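Local atomic coordinates of endo-1,4-beta-xylanase 1 (Hypocrea jecorina, PDB entry 1XYN), a protein that hydrolyses the main-chain 1,4-beta-glycosidic bonds of xylan from within the chain, releasing xylooligosaccharides and xylose. Residues D33-V38 with V160-G165; L62-G67 with Y77-N82; Y102-N107 with L149-G154. All coordinates share one frame; numbering follows the deposited sequence.

Contact 1: residues D33-V38 with V160-G165; sequences DFVVGV and VVAVEG
Val-36 and Val-163 face each other as the central hydrogen-bonded pair of two antiparallel strands. Val-163 N reaches Val-36 O at 2.9 Å and Val-36 N reaches Val-163 O at 3.2 Å, both nearly straight. Next along, the backbones close up, with Gly-37 CA 4.1 Å from Ala-162 CA; any side chain at Gly-37 would collide with Val-161 O. Val-36, Val-38 and Val-163 turn to the second sheet, where strands 23-30 and 168-177 cover them. Phe-34 CG sits between its backbone N and carbonyl carbon (chi1 65°), which folds the ring across the partner strand until Gly-165 N lies 3.6 Å above one face, near the rim. Toward Asp-33 the pairing slackens: Phe-34 N to Gly-165 O and Gly-165 N to Phe-34 O are both weak, at 3.4 Å. Asp-33 itself is partly exposed and packs on Thr-118 of the second subunit. On the other face Val-35 CG2 lies 3.7 Å from Glu-164 CD. The extended Glu-164 chain (chi1 173°) carries its carboxylate to that of Asp-33, nearly coplanar with it, and OE2 stands 2.9 Å from Asp-33 OD1, a close approach of two carboxylate oxygens that is not a hydrogen bond. Glu-164 OE1 is hydrogen-bonded to Tyr-77 OH. The arrangement is that of the family 11 jelly roll, with the face of Val-36, Val-38 and Val-163 packed against the second sheet and the other presenting the predicted proton donor, Glu-164, to the active site.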
ATOM      1  N   ASP A  33      -5.532   3.295   6.871  1.00 17.56           N
ATOM      2  CA  ASP A  33      -4.944   2.165   7.572  1.00 19.26           C
ATOM      3  C   ASP A  33      -3.849   2.581   8.541  1.00 20.96           C
ATOM      4  O   ASP A  33      -3.065   3.493   8.269  1.00 26.81           O
ATOM      5  CB  ASP A  33      -4.375   1.164   6.549  1.00 25.61           C
ATOM      6  CG  ASP A  33      -3.819  -0.106   7.198  1.00 29.00           C
ATOM      7  OD1 ASP A  33      -4.442  -0.615   8.155  1.00 26.57           O
ATOM      8  OD2 ASP A  33      -2.764  -0.605   6.740  1.00 29.61           O
ATOM      9  N   PHE A  34      -3.796   1.875   9.662  1.00 20.35           N
ATOM     10  CA  PHE A  34      -2.807   2.102  10.698  1.00 13.91           C
ATOM     11  C   PHE A  34      -2.583   0.767  11.410  1.00 17.31           C
ATOM     12  O   PHE A  34      -3.501  -0.059  11.512  1.00 15.00           O
ATOM     13  CB  PHE A  34      -3.312   3.147  11.698  1.00 13.58           C
ATOM     14  CG  PHE A  34      -4.521   2.712  12.480  1.00  8.16           C
ATOM     15  CD1 PHE A  34      -5.796   2.879  11.965  1.00  5.22           C
ATOM     16  CD2 PHE A  34      -4.382   2.119  13.729  1.00 10.21           C
ATOM     17  CE1 PHE A  34      -6.922   2.458  12.684  1.00  7.38           C
ATOM     18  CE2 PHE A  34      -5.501   1.694  14.453  1.00  9.63           C
ATOM     19  CZ  PHE A  34      -6.771   1.866  13.926  1.00  7.62           C
ATOM     20  N   VAL A  35      -1.353   0.536  11.847  1.00 16.26           N
ATOM     21  CA  VAL A  35      -1.005  -0.680  12.567  1.00 13.32           C
ATOM     22  C   VAL A  35      -0.229  -0.263  13.811  1.00 15.22           C
ATOM     23  O   VAL A  35       0.911   0.192  13.703  1.00 16.66           O
ATOM     24  CB  VAL A  35      -0.090  -1.611  11.726  1.00 16.29           C
ATOM     25  CG1 VAL A  35       0.106  -2.945  12.448  1.00 11.33           C
ATOM     26  CG2 VAL A  35      -0.658  -1.821  10.334  1.00 10.35           C
ATOM     27  N   VAL A  36      -0.848  -0.384  14.986  1.00 11.30           N
ATOM     28  CA  VAL A  36      -0.172  -0.020  16.230  1.00  9.06           C
ATOM     29  C   VAL A  36      -0.226  -1.170  17.220  1.00 13.86           C
ATOM     30  O   VAL A  36      -1.180  -1.945  17.237  1.00 16.66           O
ATOM     31  CB  VAL A  36      -0.819   1.197  16.923  1.00  9.23           C
ATOM     32  CG1 VAL A  36      -0.713   2.438  16.059  1.00  6.90           C
ATOM     33  CG2 VAL A  36      -2.264   0.887  17.287  1.00  7.58           C
ATOM     34  N   GLY A  37       0.776  -1.244  18.084  1.00  9.97           N
ATOM     35  CA  GLY A  37       0.809  -2.293  19.083  1.00  6.77           C
ATOM     36  C   GLY A  37       2.196  -2.385  19.665  1.00  7.01           C
ATOM     37  O   GLY A  37       3.092  -1.646  19.254  1.00  7.28           O
ATOM     38  N   VAL A  38       2.382  -3.293  20.614  1.00  8.04           N
ATOM     39  CA  VAL A  38       3.681  -3.467  21.259  1.00 12.42           C
ATOM     40  C   VAL A  38       4.118  -4.926  21.279  1.00  8.39           C
ATOM     41  O   VAL A  38       3.294  -5.834  21.228  1.00 14.02           O
ATOM     42  CB  VAL A  38       3.680  -2.895  22.707  1.00 11.83           C
ATOM     43  CG1 VAL A  38       3.304  -1.418  22.685  1.00  6.53           C
ATOM     44  CG2 VAL A  38       2.739  -3.683  23.605  1.00  9.11           C
ATOM     45  N   VAL A 160       4.622  -8.310  17.210  1.00 16.05           N
ATOM     46  CA  VAL A 160       3.816  -7.535  18.143  1.00 11.57           C
ATOM     47  C   VAL A 160       2.373  -7.999  18.173  1.00  9.21           C
ATOM     48  O   VAL A 160       1.981  -8.872  17.420  1.00 11.90           O
ATOM     49  CB  VAL A 160       3.805  -6.017  17.750  1.00  8.97           C
ATOM     50  CG1 VAL A 160       5.200  -5.396  17.889  1.00  7.36           C
ATOM     51  CG2 VAL A 160       3.291  -5.840  16.327  1.00 12.91           C
ATOM     52  N   VAL A 161       1.625  -7.462  19.129  1.00 10.95           N
ATOM     53  CA  VAL A 161       0.199  -7.705  19.261  1.00  9.07           C
ATOM     54  C   VAL A 161      -0.294  -6.356  18.748  1.00 12.17           C
ATOM     55  O   VAL A 161      -0.008  -5.326  19.352  1.00  7.57           O
ATOM     56  CB  VAL A 161      -0.216  -7.876  20.723  1.00  7.81           C
ATOM     57  CG1 VAL A 161      -1.734  -7.846  20.849  1.00 12.11           C
ATOM     58  CG2 VAL A 161       0.330  -9.176  21.264  1.00 15.98           C
ATOM     59  N   ALA A 162      -0.968  -6.351  17.606  1.00 12.81           N
ATOM     60  CA  ALA A 162      -1.422  -5.099  17.019  1.00 11.82           C
ATOM     61  C   ALA A 162      -2.902  -4.987  16.679  1.00 14.52           C
ATOM     62  O   ALA A 162      -3.622  -5.982  16.555  1.00 12.88           O
ATOM     63  CB  ALA A 162      -0.575  -4.788  15.778  1.00  9.78           C
ATOM     64  N   VAL A 163      -3.353  -3.743  16.584  1.00 12.91           N
ATOM     65  CA  VAL A 163      -4.724  -3.425  16.220  1.00 12.25           C
ATOM     66  C   VAL A 163      -4.548  -2.698  14.901  1.00 12.10           C
ATOM     67  O   VAL A 163      -3.649  -1.865  14.764  1.00 12.70           O
ATOM     68  CB  VAL A 163      -5.394  -2.480  17.245  1.00 14.08           C
ATOM     69  CG1 VAL A 163      -6.703  -1.948  16.695  1.00 18.46           C
ATOM     70  CG2 VAL A 163      -5.659  -3.217  18.549  1.00 16.66           C
ATOM     71  N   GLU A 164      -5.351  -3.061  13.911  1.00 10.65           N
ATOM     72  CA  GLU A 164      -5.259  -2.437  12.595  1.00 11.62           C
ATOM     73  C   GLU A 164      -6.659  -2.098  12.131  1.00 13.26           C
ATOM     74  O   GLU A 164      -7.603  -2.838  12.398  1.00 12.01           O
ATOM     75  CB  GLU A 164      -4.565  -3.381  11.604  1.00 12.98           C
ATOM     76  CG  GLU A 164      -4.569  -2.905  10.149  1.00  4.97           C
ATOM     77  CD  GLU A 164      -3.643  -3.716   9.236  1.00 14.76           C
ATOM     78  OE1 GLU A 164      -3.126  -4.766   9.676  1.00 15.48           O
ATOM     79  OE2 GLU A 164      -3.426  -3.298   8.072  1.00 17.20           O
ATOM     80  N   GLY A 165      -6.806  -0.952  11.472  1.00 15.40           N
ATOM     81  CA  GLY A 165      -8.125  -0.566  11.016  1.00 14.36           C
ATOM     82  C   GLY A 165      -8.174   0.541   9.988  1.00 15.34           C
ATOM     83  O   GLY A 165      -7.150   1.120   9.614  1.00 15.80           O
TER

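Contact 2: residues L62-G67 with Y77-N82; sequences LLSVYG and YIMEDN. With CA (calcium ion), chain B.
Leu-62 to Tyr-66 pair with Tyr-77 to Asn-82 in a buried antiparallel contact close to the middle of the molecule, interrupted by a classic beta bulge; it belongs to the hairpin of strands 60-70 and 74-79, continued after a corner at Glu-80 by strand 81-83. At the bulge Leu-63 O takes two N-H groups, Glu-80 N at 2.9 Å and Asp-81 N at 3.2 Å, the first almost on the carbonyl axis and the second in the carbonyl plane. Leu-63 N answers to Asp-81 O at 2.9 Å, while Val-65 and Ile-78 exchange the regular pair of bonds beyond. Packing is tight beside the register shift, where Ser-64 CB comes within 3.3 Å of Met-79 CA. On the face of Ser-64 the two tyrosines make a T-shaped pair: Tyr-66 brings its CD1-CE1 edge over the ring of Tyr-77, CD1 standing 3.6 Å above its centre, with the planes 69° apart. Tyr-66 CG is anti to its backbone N (chi1 170°) and Tyr-77 CG lies beside its own (chi1 -65°); the two side chains run alongside each other in the same direction, which lets edge meet face. Tyr-66 OH bonds Glu-75, whereas Tyr-77 serves the proton donor. The opposite face is apolar where Val-65 meets Ile-78 against Val-137; at the corner itself Glu-80 forms a salt bridge with Arg-132. Asp-81 OD2 binds calcium at 2.6 Å, with His-83 as the second protein ligand. The pairing past the bulge thus reaches a metal site, while the hairpin floors the xylanase cleft, where both tyrosines probably bind substrate and hold the two predicted catalytic glutamates.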
ATOM      1  N   LEU A  62      -9.086  -5.203  13.252  1.00 17.08           N
ATOM      2  CA  LEU A  62      -8.455  -6.501  13.500  1.00 15.66           C
ATOM      3  C   LEU A  62      -7.572  -6.511  14.749  1.00 17.27           C
ATOM      4  O   LEU A  62      -6.785  -5.588  14.959  1.00 16.33           O
ATOM      5  CB  LEU A  62      -7.561  -6.891  12.310  1.00 19.88           C
ATOM      6  CG  LEU A  62      -7.886  -6.446  10.878  1.00 16.25           C
ATOM      7  CD1 LEU A  62      -6.752  -6.851   9.938  1.00 13.76           C
ATOM      8  CD2 LEU A  62      -9.198  -7.045  10.418  1.00 16.60           C
ATOM      9  N   LEU A  63      -7.728  -7.533  15.588  1.00 15.03           N
ATOM     10  CA  LEU A  63      -6.887  -7.694  16.776  1.00 12.58           C
ATOM     11  C   LEU A  63      -6.077  -8.966  16.507  1.00 14.32           C
ATOM     12  O   LEU A  63      -6.641 -10.058  16.402  1.00 13.64           O
ATOM     13  CB  LEU A  63      -7.733  -7.848  18.044  1.00 13.01           C
ATOM     14  CG  LEU A  63      -6.952  -8.053  19.354  1.00 14.13           C
ATOM     15  CD1 LEU A  63      -6.016  -6.868  19.622  1.00 14.46           C
ATOM     16  CD2 LEU A  63      -7.922  -8.257  20.513  1.00  8.74           C
ATOM     17  N   SER A  64      -4.760  -8.839  16.390  1.00 12.04           N
ATOM     18  CA  SER A  64      -3.957 -10.008  16.083  1.00 16.24           C
ATOM     19  C   SER A  64      -2.482  -9.932  16.411  1.00 17.15           C
ATOM     20  O   SER A  64      -1.924  -8.853  16.593  1.00 18.39           O
ATOM     21  CB  SER A  64      -4.061 -10.297  14.583  1.00 23.60           C
ATOM     22  OG  SER A  64      -3.482  -9.256  13.806  1.00 13.36           O
ATOM     23  N   VAL A  65      -1.861 -11.104  16.514  1.00 14.64           N
ATOM     24  CA  VAL A  65      -0.428 -11.167  16.718  1.00 11.26           C
ATOM     25  C   VAL A  65       0.009 -10.890  15.285  1.00 10.11           C
ATOM     26  O   VAL A  65      -0.528 -11.484  14.345  1.00 15.84           O
ATOM     27  CB  VAL A  65       0.048 -12.570  17.183  1.00 10.25           C
ATOM     28  CG1 VAL A  65       1.577 -12.644  17.162  1.00 10.26           C
ATOM     29  CG2 VAL A  65      -0.481 -12.878  18.605  1.00  4.86           C
ATOM     30  N   TYR A  66       0.880  -9.902  15.112  1.00 11.05           N
ATOM     31  CA  TYR A  66       1.364  -9.487  13.799  1.00  9.25           C
ATOM     32  C   TYR A  66       2.889  -9.493  13.776  1.00 11.78           C
ATOM     33  O   TYR A  66       3.532  -9.188  14.781  1.00 13.40           O
ATOM     34  CB  TYR A  66       0.821  -8.073  13.500  1.00  6.44           C
ATOM     35  CG  TYR A  66       1.411  -7.385  12.287  1.00 10.62           C
ATOM     36  CD1 TYR A  66       0.983  -7.698  11.001  1.00  9.68           C
ATOM     37  CD2 TYR A  66       2.386  -6.393  12.429  1.00  2.12           C
ATOM     38  CE1 TYR A  66       1.507  -7.040   9.890  1.00  8.81           C
ATOM     39  CE2 TYR A  66       2.909  -5.743  11.339  1.00 10.58           C
ATOM     40  CZ  TYR A  66       2.466  -6.066  10.067  1.00 12.50           C
ATOM     41  OH  TYR A  66       2.978  -5.399   8.977  1.00 16.10           O
ATOM     42  N   GLY A  67       3.468  -9.815  12.625  1.00 10.22           N
ATOM     43  CA  GLY A  67       4.912  -9.838  12.530  1.00  6.26           C
ATOM     44  C   GLY A  67       5.465  -9.956  11.124  1.00 11.30           C
ATOM     45  O   GLY A  67       4.723  -9.980  10.134  1.00  8.38           O
ATOM     46  N   TYR A  77      -0.104 -12.833  10.183  1.00  7.50           N
ATOM     47  CA  TYR A  77      -1.133 -12.417  11.126  1.00 11.27           C
ATOM     48  C   TYR A  77      -1.738 -13.658  11.743  1.00 10.64           C
ATOM     49  O   TYR A  77      -1.844 -14.699  11.099  1.00 12.14           O
ATOM     50  CB  TYR A  77      -2.303 -11.693  10.436  1.00  9.41           C
ATOM     51  CG  TYR A  77      -2.025 -10.362   9.773  1.00  9.57           C
ATOM     52  CD1 TYR A  77      -1.186 -10.279   8.666  1.00  9.34           C
ATOM     53  CD2 TYR A  77      -2.673  -9.198  10.201  1.00  6.77           C
ATOM     54  CE1 TYR A  77      -0.998  -9.089   7.997  1.00 15.00           C
ATOM     55  CE2 TYR A  77      -2.493  -7.991   9.538  1.00  9.33           C
ATOM     56  CZ  TYR A  77      -1.650  -7.948   8.429  1.00 16.30           C
ATOM     57  OH  TYR A  77      -1.450  -6.779   7.732  1.00 20.31           O
ATOM     58  N   ILE A  78      -2.157 -13.522  12.992  1.00 10.88           N
ATOM     59  CA  ILE A  78      -2.829 -14.581  13.720  1.00  8.53           C
ATOM     60  C   ILE A  78      -3.950 -13.791  14.367  1.00 12.52           C
ATOM     61  O   ILE A  78      -3.807 -13.275  15.482  1.00 13.08           O
ATOM     62  CB  ILE A  78      -1.935 -15.249  14.784  1.00  9.92           C
ATOM     63  CG1 ILE A  78      -0.779 -15.991  14.101  1.00  6.03           C
ATOM     64  CG2 ILE A  78      -2.765 -16.239  15.609  1.00  2.00           C
ATOM     65  CD1 ILE A  78       0.315 -16.441  15.039  1.00  4.23           C
ATOM     66  N   MET A  79      -5.009 -13.591  13.585  1.00  9.97           N
ATOM     67  CA  MET A  79      -6.172 -12.831  14.011  1.00 12.05           C
ATOM     68  C   MET A  79      -7.007 -13.527  15.053  1.00  8.34           C
ATOM     69  O   MET A  79      -7.496 -14.624  14.823  1.00 16.78           O
ATOM     70  CB  MET A  79      -7.041 -12.488  12.804  1.00 18.34           C
ATOM     71  CG  MET A  79      -6.483 -11.384  11.950  1.00 21.80           C
ATOM     72  SD  MET A  79      -7.399 -11.192  10.423  1.00 24.31           S
ATOM     73  CE  MET A  79      -6.030 -11.049   9.279  1.00 15.85           C
ATOM     74  N   GLU A  80      -7.151 -12.879  16.201  1.00  5.71           N
ATOM     75  CA  GLU A  80      -7.940 -13.409  17.297  1.00  5.86           C
ATOM     76  C   GLU A  80      -9.317 -12.802  17.231  1.00 10.36           C
ATOM     77  O   GLU A  80     -10.287 -13.323  17.795  1.00 10.79           O
ATOM     78  CB  GLU A  80      -7.278 -13.081  18.637  1.00 13.66           C
ATOM     79  CG  GLU A  80      -5.884 -13.678  18.777  1.00 13.48           C
ATOM     80  CD  GLU A  80      -5.907 -15.195  18.766  1.00 17.05           C
ATOM     81  OE1 GLU A  80      -6.570 -15.777  19.644  1.00 20.19           O
ATOM     82  OE2 GLU A  80      -5.260 -15.806  17.891  1.00 18.36           O
ATOM     83  N   ASP A  81      -9.402 -11.730  16.456  1.00 13.77           N
ATOM     84  CA  ASP A  81     -10.636 -11.007  16.274  1.00  9.95           C
ATOM     85  C   ASP A  81     -10.543 -10.156  15.027  1.00  4.97           C
ATOM     86  O   ASP A  81      -9.463  -9.695  14.661  1.00  3.32           O
ATOM     87  CB  ASP A  81     -10.860 -10.130  17.490  1.00 19.99           C
ATOM     88  CG  ASP A  81     -12.233  -9.549  17.547  1.00 23.09           C
ATOM     89  OD1 ASP A  81     -13.159 -10.043  16.865  1.00 22.60           O
ATOM     90  OD2 ASP A  81     -12.362  -8.577  18.303  1.00 31.30           O
ATOM     91  N   ASN A  82     -11.679  -9.971  14.367  1.00  4.57           N
ATOM     92  CA  ASN A  82     -11.753  -9.176  13.146  1.00 11.21           C
ATOM     93  C   ASN A  82     -13.199  -8.820  12.813  1.00 14.09           C
ATOM     94  O   ASN A  82     -14.128  -9.588  13.110  1.00 15.71           O
ATOM     95  CB  ASN A  82     -11.095  -9.900  11.956  1.00 16.86           C
ATOM     96  CG  ASN A  82     -11.901 -11.104  11.458  1.00 23.95           C
ATOM     97  OD1 ASN A  82     -12.459 -11.073  10.356  1.00 28.36           O
ATOM     98  ND2 ASN A  82     -11.935 -12.180  12.251  1.00 24.39           N
TER
HETATM   99 CA    CA B 601     -14.996  -8.503  18.527  1.00 15.51          CA

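Contact 3: residues Y102-N107 with L149-G154; sequences YTIWEN and LGLHLG
A Schellman motif, with Gly-150 as its C-prime residue, ends helix 139-148, and the two leucines flanking that glycine pack on strand 100-109. Leu-149 and Ile-104 meet tip to tip, CD1 to CD1 at 3.6 Å. Leu-151, the centre of an inverse gamma turn, runs past Ile-104 in the opposite direction and sets CD1 3.6 Å from Ile-104 CG2. Its other branch goes to Glu-106, whose CG is anti to the backbone N (chi1 173°) and whose extended chain lays the carboxylate against the leucine. Leu-151 CD2 stands over the flat face of that group, 3.3 Å from Glu-106 CD and 3.4 Å from both Glu-106 OE1 and Glu-106 OE2, a snug fit. With an alanine here, the CG methylene and carboxylate would be gone, and Leu-151 CD2 would probably lose most of its cover on that side, while Lys-92 would lose a distant, weak ion-pair partner. Tyr-124 and Trp-146 also touch Leu-151. Methyls meet methyls and the face of a carboxylate, which implies that the loop is placed on this strand by shape and van der Waals contact, not by directed bonds, and the carboxylate oxygens take no polar partner from it.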
ATOM      1  N   TYR A 102      -8.623 -22.278  13.282  1.00 11.60           N
ATOM      2  CA  TYR A 102      -8.240 -21.114  12.492  1.00 16.98           C
ATOM      3  C   TYR A 102      -8.202 -21.484  11.022  1.00 15.62           C
ATOM      4  O   TYR A 102      -7.709 -22.550  10.670  1.00 19.72           O
ATOM      5  CB  TYR A 102      -6.829 -20.640  12.875  1.00 16.29           C
ATOM      6  CG  TYR A 102      -6.691 -20.070  14.264  1.00 13.55           C
ATOM      7  CD1 TYR A 102      -6.830 -20.881  15.394  1.00 16.17           C
ATOM      8  CD2 TYR A 102      -6.413 -18.716  14.451  1.00 14.80           C
ATOM      9  CE1 TYR A 102      -6.699 -20.356  16.682  1.00 18.40           C
ATOM     10  CE2 TYR A 102      -6.278 -18.180  15.731  1.00 18.79           C
ATOM     11  CZ  TYR A 102      -6.424 -19.003  16.839  1.00 21.18           C
ATOM     12  OH  TYR A 102      -6.308 -18.468  18.098  1.00 21.47           O
ATOM     13  N   THR A 103      -8.727 -20.620  10.161  1.00 16.92           N
ATOM     14  CA  THR A 103      -8.654 -20.896   8.733  1.00 17.01           C
ATOM     15  C   THR A 103      -7.378 -20.203   8.248  1.00 14.02           C
ATOM     16  O   THR A 103      -7.143 -19.025   8.523  1.00 15.21           O
ATOM     17  CB  THR A 103      -9.901 -20.405   7.955  1.00  9.41           C
ATOM     18  OG1 THR A 103      -9.973 -18.978   7.994  1.00 28.95           O
ATOM     19  CG2 THR A 103     -11.165 -20.978   8.571  1.00 16.41           C
ATOM     20  N   ILE A 104      -6.510 -20.969   7.614  1.00 15.95           N
ATOM     21  CA  ILE A 104      -5.251 -20.443   7.124  1.00 13.64           C
ATOM     22  C   ILE A 104      -5.406 -19.932   5.700  1.00 17.16           C
ATOM     23  O   ILE A 104      -6.084 -20.555   4.890  1.00 14.48           O
ATOM     24  CB  ILE A 104      -4.165 -21.526   7.201  1.00  7.13           C
ATOM     25  CG1 ILE A 104      -4.037 -22.005   8.651  1.00  5.68           C
ATOM     26  CG2 ILE A 104      -2.830 -21.003   6.675  1.00 11.00           C
ATOM     27  CD1 ILE A 104      -3.113 -23.185   8.828  1.00  8.67           C
ATOM     28  N   TRP A 105      -4.821 -18.765   5.431  1.00 13.99           N
ATOM     29  CA  TRP A 105      -4.859 -18.134   4.115  1.00  9.72           C
ATOM     30  C   TRP A 105      -3.452 -17.744   3.704  1.00 10.44           C
ATOM     31  O   TRP A 105      -2.575 -17.553   4.545  1.00 10.21           O
ATOM     32  CB  TRP A 105      -5.678 -16.832   4.129  1.00 10.93           C
ATOM     33  CG  TRP A 105      -7.087 -16.952   4.566  1.00  8.45           C
ATOM     34  CD1 TRP A 105      -7.538 -17.185   5.836  1.00 10.67           C
ATOM     35  CD2 TRP A 105      -8.247 -16.783   3.750  1.00 11.95           C
ATOM     36  NE1 TRP A 105      -8.909 -17.160   5.864  1.00  5.87           N
ATOM     37  CE2 TRP A 105      -9.376 -16.918   4.598  1.00  9.70           C
ATOM     38  CE3 TRP A 105      -8.447 -16.525   2.387  1.00 13.58           C
ATOM     39  CZ2 TRP A 105     -10.693 -16.805   4.126  1.00  6.01           C
ATOM     40  CZ3 TRP A 105      -9.755 -16.408   1.914  1.00 17.80           C
ATOM     41  CH2 TRP A 105     -10.863 -16.549   2.788  1.00 14.64           C
ATOM     42  N   GLU A 106      -3.235 -17.650   2.402  1.00 12.96           N
ATOM     43  CA  GLU A 106      -1.959 -17.204   1.868  1.00 13.98           C
ATOM     44  C   GLU A 106      -2.362 -16.117   0.887  1.00 17.31           C
ATOM     45  O   GLU A 106      -3.329 -16.270   0.133  1.00 15.59           O
ATOM     46  CB  GLU A 106      -1.193 -18.312   1.145  1.00 13.27           C
ATOM     47  CG  GLU A 106       0.070 -17.779   0.440  1.00 25.52           C
ATOM     48  CD  GLU A 106       1.077 -18.861   0.050  1.00 34.01           C
ATOM     49  OE1 GLU A 106       0.665 -19.901  -0.510  1.00 38.24           O
ATOM     50  OE2 GLU A 106       2.289 -18.665   0.299  1.00 33.23           O
ATOM     51  N   ASN A 107      -1.640 -15.006   0.920  1.00 15.69           N
ATOM     52  CA  ASN A 107      -1.941 -13.891   0.045  1.00 11.78           C
ATOM     53  C   ASN A 107      -0.637 -13.285  -0.412  1.00 13.66           C
ATOM     54  O   ASN A 107       0.424 -13.610   0.118  1.00 15.69           O
ATOM     55  CB  ASN A 107      -2.772 -12.850   0.799  1.00 15.97           C
ATOM     56  CG  ASN A 107      -3.260 -11.731  -0.098  1.00 24.48           C
ATOM     57  OD1 ASN A 107      -3.498 -11.934  -1.292  1.00 28.20           O
ATOM     58  ND2 ASN A 107      -3.429 -10.547   0.473  1.00 30.57           N
ATOM     59  N   LEU A 149       1.746 -26.768   5.260  1.00 17.68           N
ATOM     60  CA  LEU A 149       0.936 -26.440   4.094  1.00 13.16           C
ATOM     61  C   LEU A 149       1.763 -25.729   3.026  1.00 12.24           C
ATOM     62  O   LEU A 149       1.219 -25.241   2.033  1.00  7.61           O
ATOM     63  CB  LEU A 149      -0.246 -25.565   4.504  1.00 17.81           C
ATOM     64  CG  LEU A 149      -1.267 -26.231   5.435  1.00 21.73           C
ATOM     65  CD1 LEU A 149      -2.247 -25.197   5.994  1.00 19.58           C
ATOM     66  CD2 LEU A 149      -2.003 -27.326   4.686  1.00 16.29           C
ATOM     67  N   GLY A 150       3.077 -25.680   3.231  1.00  8.64           N
ATOM     68  CA  GLY A 150       3.955 -25.025   2.272  1.00 18.64           C
ATOM     69  C   GLY A 150       4.202 -23.540   2.513  1.00 19.05           C
ATOM     70  O   GLY A 150       4.811 -22.862   1.685  1.00 15.63           O
ATOM     71  N   LEU A 151       3.692 -23.024   3.627  1.00 22.37           N
ATOM     72  CA  LEU A 151       3.883 -21.621   3.978  1.00 19.97           C
ATOM     73  C   LEU A 151       5.202 -21.538   4.752  1.00 17.18           C
ATOM     74  O   LEU A 151       5.252 -21.686   5.976  1.00 13.46           O
ATOM     75  CB  LEU A 151       2.684 -21.095   4.788  1.00 17.02           C
ATOM     76  CG  LEU A 151       1.303 -21.302   4.142  1.00 16.14           C
ATOM     77  CD1 LEU A 151       0.244 -20.505   4.886  1.00 19.67           C
ATOM     78  CD2 LEU A 151       1.331 -20.884   2.680  1.00 17.57           C
ATOM     79  N   HIS A 152       6.267 -21.322   3.986  1.00 16.29           N
ATOM     80  CA  HIS A 152       7.646 -21.257   4.468  1.00 18.30           C
ATOM     81  C   HIS A 152       8.090 -19.897   5.061  1.00 21.10           C
ATOM     82  O   HIS A 152       8.006 -18.857   4.397  1.00 20.75           O
ATOM     83  CB  HIS A 152       8.541 -21.654   3.281  1.00 20.21           C
ATOM     84  CG  HIS A 152       9.976 -21.877   3.627  1.00 18.02           C
ATOM     85  ND1 HIS A 152      11.000 -21.162   3.041  1.00 18.68           N
ATOM     86  CD2 HIS A 152      10.567 -22.762   4.466  1.00 20.87           C
ATOM     87  CE1 HIS A 152      12.159 -21.596   3.503  1.00 22.54           C
ATOM     88  NE2 HIS A 152      11.923 -22.569   4.366  1.00 26.21           N
ATOM     89  N   LEU A 153       8.591 -19.925   6.301  1.00 21.58           N
ATOM     90  CA  LEU A 153       9.077 -18.718   6.996  1.00 21.75           C
ATOM     91  C   LEU A 153      10.605 -18.634   7.003  1.00 20.12           C
ATOM     92  O   LEU A 153      11.293 -19.648   6.853  1.00 26.30           O
ATOM     93  CB  LEU A 153       8.590 -18.680   8.447  1.00 17.83           C
ATOM     94  CG  LEU A 153       7.133 -18.382   8.795  1.00 23.50           C
ATOM     95  CD1 LEU A 153       6.980 -18.320  10.300  1.00 20.00           C
ATOM     96  CD2 LEU A 153       6.722 -17.056   8.187  1.00 32.95           C
ATOM     97  N   GLY A 154      11.128 -17.422   7.177  1.00 20.92           N
ATOM     98  CA  GLY A 154      12.569 -17.214   7.214  1.00 24.30           C
ATOM     99  C   GLY A 154      13.032 -16.799   8.600  1.00 26.26           C
ATOM    100  O   GLY A 154      12.531 -17.325   9.598  1.00 29.96           O
TER

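Overall arrangement
Contacts 1 and 2 are core; contact 3 is only partly buried, its centre about 14 Å from that of the chain. Strands 155-166 and 60-70 are neighbours in one sheet, so the first two contacts touch directly, Ala-162 N meeting Ser-64 O at 2.9 Å, and they share the active site. Contact 3 involves another strand of that sheet, 100-109, on which the loop after helix 139-148 packs; it meets contact 2 through Tyr-102 and Glu-80, but stays about 11 Å from contact 1 at the nearest atoms. Backbone hydrogen bonds knit the two strand pairings, with carboxylates and tyrosines on the cleft face; the helix-end loop relies on side-chain packing.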